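Local coordinates for protein acetylglutamate kinase (Streptococcus mutans, PDB 3L86) that probably catalyses the ATP-dependent phosphorylation of N-acetyl-L-glutamate, a step of arginine biosynthesis, at residues V218-A223 with T239-A244; L209-N214 with I247-S252. All coordinates share one frame; numbering follows the deposited sequence.

How the interactions relate
Both contacts hold one ADP molecule, but at different ends and depths. Interaction 2 is buried, joining strand 208-212 of the main sheet to helix 246-258, and it meets the diphosphate with a hydroxyl and an ammonium group. Interaction 1, about 14 Å away between centres, is only partly buried; it sets the short strand 219-220 against the loop ahead of that same helix and reads the adenine almost wholly with backbone atoms. Along the chain, 218-223 and 239-244 are nested between the segments of interaction 2. Apolar packing connects the two: I242 CD1 lies 3.9 Å from I250 CG2, while I242 CG2 rests near the backbone N of I247.

Interaction 1 of 2, residues V218-A223 with T239-A244; sequences VLENGA and TAVITA. With ADP (adenosine-5'-diphosphate), chain B.
V241 reaches across to the strand at L219 and E220, and its side chain can be followed branch by branch. From CB, which points toward 218-223, CG1 stands anti to the backbone N (chi1 174°). That branch lies 3.6 Å from L219 O and also touches E220 CG. The other branch, CG2, comes near E220 OE2, at 4.0 Å; that carboxylate has its salt bridge elsewhere, from OE1 to K236. Deeper in, V218 CG1 meets I242 CD1 at 3.9 Å, and V218 also rests on I250 of helix 246-258. Between the two backbones sits the adenine of ADP. L219 N donates to ADP N1 in a nearly straight bond (3.1 Å, 171°), and L219 O takes a hydrogen from ADP N6. The same amino group gives its second hydrogen to V241 O, 3.0 Å from N6, while T243 N closes the far edge by donating to ADP N7 (3.2 Å, 176°). This is the adenine pocket of an amino acid kinase. With N1 and N7 accepting and N6 donating twice, the hydrogen-bonding pattern matches adenine, whereas a 6-oxo purine such as guanine would present an acceptor to two carbonyls.

Interaction 2 of 2, residues L209-N214 with I247-S252; sequences LILMTN and IPKIES. With ADP (adenosine-5'-diphosphate), chain B.
K249 leaves helix 246-258 with CG anti to its backbone N (chi1 -153°) and then bends at chi3 and chi4, a course that carries its NZ to the phosphates, while T213, with OG1 also opposite the backbone N, turns its hydroxyl to the same diphosphate. The setting is the nucleotide site of the amino acid kinase fold, where the loop following strand 208-212 and a helix that packs against the sheet converge on the diphosphate of ADP. T213 OG1 donates to ADP O2B at 2.7 Å, and K249 NZ donates to ADP O1B at 2.9 Å, so two oxygens of the terminal phosphate are each gripped from a different segment. Nearer the helix, the lysine's methylenes do the packing. K249 CG lies 4.0 Å from L211 CD1, the two chains running past each other in opposite directions, and K249 CD and CE pass across T213. L211 CD1 also approaches K249 O, at 3.5 Å, and the leucine is walled in further by V264 and I266 of the neighbouring strand 263-267. The ammonium group has a second partner in D194, and K42 lies close by. Both lysines are predicted transition-state stabilisers, and a bound magnesium ion lies about 4 Å from the K249 side chain, consistent with a place where phosphoryl transfer occurs. Just before K249, P248 O accepts from S252, one turn further on, through both its N and its OG, which approach from opposite faces of the carbonyl plane, the hydroxyl OG at 3.0 Å from P248 O and tilted 32° from that plane.

Interaction 1 of 2, residues V218-A223 with T239-A244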
loop_
_atom_site.group_PDB
_atom_site.type_symbol
_atom_site.label_atom_id
_atom_site.label_comp_id
_atom_site.label_asym_id
_atom_site.label_seq_id
_atom_site.Cartn_x
_atom_site.Cartn_y
_atom_site.Cartn_z
ATOM N N VAL A 218 15.468 -1.581 4.633
ATOM C CA VAL A 218 15.383 -1.670 6.090
ATOM C C VAL A 218 16.819 -1.475 6.599
ATOM O O VAL A 218 17.722 -2.190 6.184
ATOM C CB VAL A 218 14.956 -3.106 6.509
ATOM C CG1 VAL A 218 14.807 -3.191 8.069
ATOM C CG2 VAL A 218 13.600 -3.490 5.805
ATOM N N LEU A 219 17.008 -0.526 7.506
ATOM C CA LEU A 219 18.335 -0.128 7.960
ATOM C C LEU A 219 18.630 -0.783 9.325
ATOM O O LEU A 219 17.719 -0.936 10.157
ATOM C CB LEU A 219 18.359 1.394 8.091
ATOM C CG LEU A 219 17.794 2.162 6.878
ATOM C CD1 LEU A 219 17.937 3.597 7.144
ATOM C CD2 LEU A 219 18.555 1.809 5.612
ATOM N N GLU A 220 19.863 -1.252 9.501
ATOM C CA GLU A 220 20.311 -1.838 10.763
ATOM C C GLU A 220 21.787 -1.522 10.919
ATOM O O GLU A 220 22.579 -1.795 10.001
ATOM C CB GLU A 220 20.119 -3.358 10.794
ATOM C CG GLU A 220 20.381 -4.015 12.209
ATOM C CD GLU A 220 20.033 -5.514 12.254
ATOM O OE1 GLU A 220 19.606 -6.028 11.220
ATOM O OE2 GLU A 220 20.173 -6.174 13.318
ATOM N N ASN A 221 22.140 -0.943 12.079
ATOM C CA ASN A 221 23.547 -0.572 12.392
ATOM C C ASN A 221 24.166 0.267 11.301
ATOM O O ASN A 221 25.313 0.035 10.939
ATOM C CB ASN A 221 24.427 -1.824 12.543
ATOM C CG ASN A 221 24.137 -2.601 13.830
ATOM O OD1 ASN A 221 24.148 -3.834 13.832
ATOM N ND2 ASN A 221 23.872 -1.886 14.908
ATOM N N GLY A 222 23.384 1.177 10.722
ATOM C CA GLY A 222 23.907 2.232 9.855
ATOM C C GLY A 222 24.164 1.885 8.412
ATOM O O GLY A 222 24.920 2.598 7.728
ATOM N N ALA A 223 23.534 0.806 7.941
ATOM C CA ALA A 223 23.614 0.369 6.556
ATOM C C ALA A 223 22.293 -0.346 6.182
ATOM O O ALA A 223 21.539 -0.756 7.059
ATOM C CB ALA A 223 24.824 -0.576 6.335
ATOM N N THR A 239 14.096 -6.187 19.471
ATOM C CA THR A 239 15.260 -5.299 19.697
ATOM C C THR A 239 15.064 -3.829 19.281
ATOM O O THR A 239 15.985 -3.017 19.397
ATOM C CB THR A 239 16.457 -5.784 18.907
ATOM O OG1 THR A 239 16.004 -6.331 17.667
ATOM C CG2 THR A 239 17.204 -6.871 19.668
ATOM N N ALA A 240 13.878 -3.478 18.807
ATOM C CA ALA A 240 13.587 -2.128 18.285
ATOM C C ALA A 240 14.580 -1.503 17.271
ATOM O O ALA A 240 14.701 -0.288 17.202
ATOM C CB ALA A 240 13.250 -1.139 19.422
ATOM N N VAL A 241 15.253 -2.337 16.490
ATOM C CA VAL A 241 15.869 -1.928 15.212
ATOM C C VAL A 241 14.822 -1.225 14.295
ATOM O O VAL A 241 15.092 -0.179 13.654
ATOM C CB VAL A 241 16.379 -3.179 14.455
ATOM C CG1 VAL A 241 16.898 -2.822 13.075
ATOM C CG2 VAL A 241 17.451 -3.937 15.267
ATOM N N ILE A 242 13.634 -1.842 14.214
ATOM C CA ILE A 242 12.507 -1.347 13.396
ATOM C C ILE A 242 11.430 -0.665 14.199
ATOM O O ILE A 242 10.830 -1.305 15.061
ATOM C CB ILE A 242 11.854 -2.525 12.640
ATOM C CG1 ILE A 242 12.893 -3.134 11.701
ATOM C CG2 ILE A 242 10.524 -2.064 11.954
ATOM C CD1 ILE A 242 12.426 -4.345 10.945
ATOM N N THR A 243 11.150 0.611 13.924
ATOM C CA THR A 243 10.133 1.370 14.664
ATOM C C THR A 243 9.132 2.101 13.760
ATOM O O THR A 243 9.267 2.063 12.549
ATOM C CB THR A 243 10.833 2.481 15.511
ATOM O OG1 THR A 243 11.715 3.218 14.647
ATOM C CG2 THR A 243 11.655 1.864 16.683
ATOM N N ALA A 244 8.136 2.775 14.343
ATOM C CA ALA A 244 7.189 3.633 13.590
ATOM C C ALA A 244 6.543 2.957 12.327
ATOM O O ALA A 244 6.203 1.759 12.353
ATOM C CB ALA A 244 7.862 5.053 13.217
HETATM P PB ADP B . 5.353 5.193 3.866
HETATM O O1B ADP B . 4.457 4.093 4.358
HETATM O O2B ADP B . 6.210 4.837 2.643
HETATM O O3B ADP B . 4.587 6.446 3.626
HETATM P PA ADP B . 6.326 5.400 6.677
HETATM O O1A ADP B . 6.877 6.643 7.363
HETATM O O2A ADP B . 4.970 4.924 7.116
HETATM O O3A ADP B . 6.420 5.562 5.035
HETATM O "O5'" ADP B . 7.449 4.270 6.950
HETATM C "C5'" ADP B . 8.807 4.512 6.503
HETATM C "C4'" ADP B . 9.633 5.082 7.694
HETATM O "O4'" ADP B . 9.877 4.130 8.750
HETATM C "C3'" ADP B . 11.038 5.574 7.310
HETATM O "O3'" ADP B . 10.909 6.870 6.735
HETATM C "C2'" ADP B . 11.748 5.671 8.654
HETATM O "O2'" ADP B . 11.495 6.978 9.154
HETATM C "C1'" ADP B . 10.949 4.733 9.557
HETATM N N9 ADP B . 11.808 3.637 10.082
HETATM C C8 ADP B . 11.763 3.209 11.376
HETATM N N7 ADP B . 12.629 2.174 11.544
HETATM C C5 ADP B . 13.247 1.970 10.355
HETATM C C6 ADP B . 14.288 1.083 9.845
HETATM N N6 ADP B . 14.820 0.113 10.635
HETATM N N1 ADP B . 14.643 1.169 8.533
HETATM C C2 ADP B . 14.116 2.074 7.725
HETATM N N3 ADP B . 13.167 2.924 8.119
HETATM C C4 ADP B . 12.708 2.936 9.406
#

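Interaction 2 of 2, residues L209-N214 with I247-S252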
loop_
_atom_site.group_PDB
_atom_site.type_symbol
_atom_site.label_atom_id
_atom_site.label_comp_id
_atom_site.label_asym_id
_atom_site.label_seq_id
_atom_site.Cartn_x
_atom_site.Cartn_y
_atom_site.Cartn_z
ATOM N N LEU A 209 5.488 -8.568 -4.514
ATOM C CA LEU A 209 4.977 -7.278 -3.969
ATOM C C LEU A 209 6.162 -6.278 -3.724
ATOM O O LEU A 209 7.206 -6.638 -3.111
ATOM C CB LEU A 209 4.237 -7.551 -2.640
ATOM C CG LEU A 209 3.894 -6.354 -1.708
ATOM C CD1 LEU A 209 2.868 -5.399 -2.418
ATOM C CD2 LEU A 209 3.283 -6.845 -0.354
ATOM N N ILE A 210 6.019 -5.045 -4.207
ATOM C CA ILE A 210 7.017 -3.988 -3.996
ATOM C C ILE A 210 6.385 -2.996 -3.022
ATOM O O ILE A 210 5.297 -2.454 -3.286
ATOM C CB ILE A 210 7.424 -3.327 -5.376
ATOM C CG1 ILE A 210 8.003 -4.410 -6.307
ATOM C CG2 ILE A 210 8.425 -2.200 -5.171
ATOM C CD1 ILE A 210 8.286 -3.982 -7.809
ATOM N N LEU A 211 7.017 -2.792 -1.869
ATOM C CA LEU A 211 6.574 -1.780 -0.934
ATOM C C LEU A 211 7.494 -0.538 -1.080
ATOM O O LEU A 211 8.571 -0.433 -0.436
ATOM C CB LEU A 211 6.590 -2.338 0.539
ATOM C CG LEU A 211 5.623 -3.517 0.819
ATOM C CD1 LEU A 211 5.956 -4.271 2.112
ATOM C CD2 LEU A 211 4.137 -3.119 0.851
ATOM N N MET A 212 7.075 0.402 -1.927
ATOM C CA MET A 212 7.958 1.510 -2.303
ATOM C C MET A 212 7.726 2.689 -1.348
ATOM O O MET A 212 6.567 3.049 -1.078
ATOM C CB MET A 212 7.673 1.943 -3.769
ATOM C CG MET A 212 8.929 2.470 -4.494
ATOM S SD MET A 212 8.696 2.916 -6.263
ATOM C CE MET A 212 7.782 4.424 -6.027
ATOM N N THR A 213 8.822 3.249 -0.825
ATOM C CA THR A 213 8.750 4.146 0.296
ATOM C C THR A 213 9.873 5.203 0.143
ATOM O O THR A 213 10.427 5.388 -0.986
ATOM C CB THR A 213 8.860 3.362 1.660
ATOM O OG1 THR A 213 8.844 4.281 2.769
ATOM C CG2 THR A 213 10.115 2.465 1.749
ATOM N N ASN A 214 10.202 5.915 1.227
ATOM C CA ASN A 214 11.161 7.012 1.097
ATOM C C ASN A 214 12.474 6.773 1.900
ATOM O O ASN A 214 13.127 7.724 2.400
ATOM C CB ASN A 214 10.482 8.377 1.392
ATOM C CG ASN A 214 10.077 8.541 2.840
ATOM O OD1 ASN A 214 9.841 7.549 3.544
ATOM N ND2 ASN A 214 10.114 9.787 3.341
ATOM N N ILE A 247 7.253 -0.660 11.030
ATOM C CA ILE A 247 6.583 -1.764 11.711
ATOM C C ILE A 247 5.430 -2.401 10.876
ATOM O O ILE A 247 5.517 -3.550 10.503
ATOM C CB ILE A 247 6.053 -1.354 13.123
ATOM C CG1 ILE A 247 7.236 -0.891 13.998
ATOM C CG2 ILE A 247 5.336 -2.533 13.785
ATOM C CD1 ILE A 247 7.029 -1.198 15.472
ATOM N N PRO A 248 4.369 -1.665 10.598
ATOM C CA PRO A 248 3.373 -2.289 9.672
ATOM C C PRO A 248 3.970 -2.691 8.312
ATOM O O PRO A 248 3.581 -3.733 7.759
ATOM C CB PRO A 248 2.270 -1.215 9.556
ATOM C CG PRO A 248 2.976 0.095 10.034
ATOM C CD PRO A 248 4.032 -0.280 10.978
ATOM N N LYS A 249 4.940 -1.928 7.766
ATOM C CA LYS A 249 5.605 -2.337 6.471
ATOM C C LYS A 249 6.273 -3.723 6.492
ATOM O O LYS A 249 6.042 -4.558 5.603
ATOM C CB LYS A 249 6.600 -1.235 5.966
ATOM C CG LYS A 249 6.848 -1.176 4.442
ATOM C CD LYS A 249 7.721 0.087 4.025
ATOM C CE LYS A 249 7.057 1.338 4.622
ATOM N NZ LYS A 249 5.691 1.557 3.876
ATOM N N ILE A 250 7.113 -3.987 7.502
ATOM C CA ILE A 250 7.848 -5.249 7.580
ATOM C C ILE A 250 6.933 -6.413 8.036
ATOM O O ILE A 250 7.180 -7.528 7.631
ATOM C CB ILE A 250 9.108 -5.193 8.539
ATOM C CG1 ILE A 250 10.056 -6.345 8.271
ATOM C CG2 ILE A 250 8.744 -5.275 10.005
ATOM C CD1 ILE A 250 10.774 -6.196 7.003
ATOM N N GLU A 251 5.902 -6.167 8.838
ATOM C CA GLU A 251 4.898 -7.230 9.154
ATOM C C GLU A 251 4.088 -7.653 7.914
ATOM O O GLU A 251 3.828 -8.863 7.685
ATOM C CB GLU A 251 3.920 -6.786 10.259
ATOM C CG GLU A 251 4.577 -6.739 11.674
ATOM C CD GLU A 251 3.679 -6.168 12.747
ATOM O OE1 GLU A 251 2.707 -5.456 12.465
ATOM O OE2 GLU A 251 3.958 -6.428 13.928
ATOM N N SER A 252 3.649 -6.667 7.118
ATOM C CA SER A 252 2.967 -6.991 5.830
ATOM C C SER A 252 3.889 -7.826 4.897
ATOM O O SER A 252 3.467 -8.855 4.305
ATOM C CB SER A 252 2.481 -5.677 5.176
ATOM O OG SER A 252 1.510 -5.066 6.054
HETATM P PB ADP B . 5.353 5.193 3.866
HETATM O O1B ADP B . 4.457 4.093 4.358
HETATM O O2B ADP B . 6.210 4.837 2.643
HETATM O O3B ADP B . 4.587 6.446 3.626
HETATM P PA ADP B . 6.326 5.400 6.677
HETATM O O1A ADP B . 6.877 6.643 7.363
HETATM O O2A ADP B . 4.970 4.924 7.116
HETATM O O3A ADP B . 6.420 5.562 5.035
HETATM O "O5'" ADP B . 7.449 4.270 6.950
HETATM C "C5'" ADP B . 8.807 4.512 6.503
HETATM C "C4'" ADP B . 9.633 5.082 7.694
HETATM O "O4'" ADP B . 9.877 4.130 8.750
HETATM C "C3'" ADP B . 11.038 5.574 7.310
HETATM O "O3'" ADP B . 10.909 6.870 6.735
HETATM C "C2'" ADP B . 11.748 5.671 8.654
HETATM O "O2'" ADP B . 11.495 6.978 9.154
HETATM C "C1'" ADP B . 10.949 4.733 9.557
HETATM N N9 ADP B . 11.808 3.637 10.082
HETATM C C8 ADP B . 11.763 3.209 11.376
HETATM N N7 ADP B . 12.629 2.174 11.544
HETATM C C5 ADP B . 13.247 1.970 10.355
HETATM C C6 ADP B . 14.288 1.083 9.845
HETATM N N6 ADP B . 14.820 0.113 10.635
HETATM N N1 ADP B . 14.643 1.169 8.533
HETATM C C2 ADP B . 14.116 2.074 7.725
HETATM N N3 ADP B . 13.167 2.924 8.119
HETATM C C4 ADP B . 12.708 2.936 9.406
#